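Side-chain contact in probable acetolactate synthase isozyme III (Small subunit) (Nitrosomonas europaea ATCC 19718, PDB 2PC6), which is probably a small, non-catalytic regulatory subunit of acetolactate synthase, built from an ACT domain followed by a second domain of related fold: residues 132-137 with 148-153. Sequence-based numbering, arbitrary orientation.
Sequences KLDGFL and IARTGV
Arg-150 reaches from strand 145-157 to helix 130-139 and meets Asp-134 in a salt bridge: NH2 lies 2.7 Å from OD1, with the N-H pointing straight at the oxygen. The bond lies in the guanidinium plane and enters nearly along the C-O axis of the carboxylate, whose own plane is turned 64° away, consistent with a bond to OD1 alone and not a flat, two-pronged pair. Arginine, its CG anti to the backbone N (chi1 168°) and its chain extended as far as NE, and the shorter aspartate cross at about a right angle and together bridge the helix and strand axes, 12.4 Å apart at their closest. Aspartate suits its place because its short chain, with CG beside the backbone N, puts an oxygen where the guanidinium arrives. Leucines of the helix line the guanidinium: Leu-133 sets CB over one face, 4.1 Å from NH2, and CD1 of Leu-137 sits near the plane at the edge, 3.4 Å from NH1. The other methyl of Leu-137, CD2, meets CD1 of Ile-148 tip to tip at 3.4 Å, an apolar contact suited to branched side chains. The helix runs antiparallel to strand 145-157 and packs on the four-stranded antiparallel sheet of the second, ACT-like domain; Leu-133 continues inward onto Met-89 and Leu-126. Glu-87 of strand 83-94 forms a salt bridge with NE of Arg-150, while Ala-38 of the second subunit packs on the same arginine. Held by carboxylates at NE and NH2, the guanidinium has its rotation restrained, and its positive charge is probably well balanced.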
# COMPACT_ATOMS: atom_id res chain seq x y z
N LYS A 132 -8.36 -12.60 -4.90
CA LYS A 132 -8.01 -13.47 -3.80
C LYS A 132 -8.38 -12.80 -2.48
O LYS A 132 -8.96 -13.44 -1.61
CB LYS A 132 -6.51 -13.80 -3.81
CG LYS A 132 -6.17 -15.13 -3.18
CD LYS A 132 -5.06 -14.99 -2.12
CE LYS A 132 -4.08 -16.21 -2.08
NZ LYS A 132 -2.88 -15.96 -1.13
N LEU A 133 -8.05 -11.51 -2.33
CA LEU A 133 -8.27 -10.82 -1.06
C LEU A 133 -9.73 -10.59 -0.87
O LEU A 133 -10.24 -10.75 0.24
CB LEU A 133 -7.55 -9.47 -0.97
CG LEU A 133 -6.06 -9.40 -0.53
CD1 LEU A 133 -5.19 -10.49 -1.09
CD2 LEU A 133 -5.43 -8.01 -0.82
N ASP A 134 -10.42 -10.24 -1.96
CA ASP A 134 -11.86 -10.14 -1.92
C ASP A 134 -12.52 -11.50 -1.58
O ASP A 134 -13.54 -11.53 -0.87
CB ASP A 134 -12.44 -9.54 -3.21
CG ASP A 134 -12.08 -8.07 -3.40
OD1 ASP A 134 -11.28 -7.50 -2.65
OD2 ASP A 134 -12.58 -7.45 -4.30
N GLY A 135 -11.95 -12.61 -2.05
CA GLY A 135 -12.51 -13.94 -1.79
C GLY A 135 -12.38 -14.33 -0.33
O GLY A 135 -13.29 -14.96 0.27
N PHE A 136 -11.25 -13.96 0.26
CA PHE A 136 -11.07 -14.06 1.68
C PHE A 136 -12.17 -13.31 2.43
O PHE A 136 -12.78 -13.87 3.31
CB PHE A 136 -9.73 -13.54 2.12
CG PHE A 136 -9.45 -13.82 3.56
CD1 PHE A 136 -9.01 -15.09 3.95
CD2 PHE A 136 -9.70 -12.86 4.55
CE1 PHE A 136 -8.77 -15.42 5.29
CE2 PHE A 136 -9.46 -13.14 5.88
CZ PHE A 136 -8.96 -14.46 6.26
N LEU A 137 -12.41 -12.05 2.11
CA LEU A 137 -13.42 -11.29 2.84
C LEU A 137 -14.82 -11.80 2.62
O LEU A 137 -15.61 -11.74 3.55
CB LEU A 137 -13.39 -9.79 2.50
CG LEU A 137 -12.08 -9.01 2.74
CD1 LEU A 137 -12.27 -7.57 2.19
CD2 LEU A 137 -11.69 -9.02 4.21
N ILE A 148 -9.36 -4.01 9.64
CA ILE A 148 -8.65 -4.45 8.44
C ILE A 148 -7.74 -3.31 7.96
O ILE A 148 -8.16 -2.16 7.96
CB ILE A 148 -9.68 -4.73 7.31
CG1 ILE A 148 -10.21 -6.14 7.44
CG2 ILE A 148 -9.10 -4.49 5.90
CD1 ILE A 148 -11.26 -6.39 6.31
N ALA A 149 -6.51 -3.64 7.58
CA ALA A 149 -5.59 -2.69 6.97
C ALA A 149 -4.99 -3.35 5.75
O ALA A 149 -4.36 -4.40 5.79
CB ALA A 149 -4.54 -2.24 7.93
N ARG A 150 -5.21 -2.65 4.65
CA ARG A 150 -5.17 -3.18 3.33
C ARG A 150 -4.44 -2.11 2.56
O ARG A 150 -4.83 -0.94 2.59
CB ARG A 150 -6.60 -3.35 2.87
CG ARG A 150 -6.79 -3.63 1.42
CD ARG A 150 -8.23 -3.97 1.14
NE ARG A 150 -8.33 -4.52 -0.20
CZ ARG A 150 -9.30 -5.34 -0.60
NH1 ARG A 150 -10.26 -5.70 0.25
NH2 ARG A 150 -9.30 -5.83 -1.84
N THR A 151 -3.36 -2.52 1.89
CA THR A 151 -2.33 -1.59 1.39
C THR A 151 -2.68 -0.94 0.08
O THR A 151 -1.93 -0.05 -0.36
CB THR A 151 -0.96 -2.24 1.06
OG1 THR A 151 -1.13 -3.30 0.09
CG2 THR A 151 -0.29 -2.73 2.28
N GLY A 152 -3.76 -1.39 -0.56
CA GLY A 152 -4.00 -0.93 -1.92
C GLY A 152 -2.97 -1.51 -2.89
O GLY A 152 -1.83 -1.81 -2.51
N VAL A 153 -3.40 -1.69 -4.13
CA VAL A 153 -2.66 -2.40 -5.16
C VAL A 153 -1.28 -1.85 -5.42
O VAL A 153 -1.03 -0.64 -5.36
CB VAL A 153 -3.42 -2.41 -6.49
CG1 VAL A 153 -2.50 -2.93 -7.61
CG2 VAL A 153 -4.66 -3.29 -6.40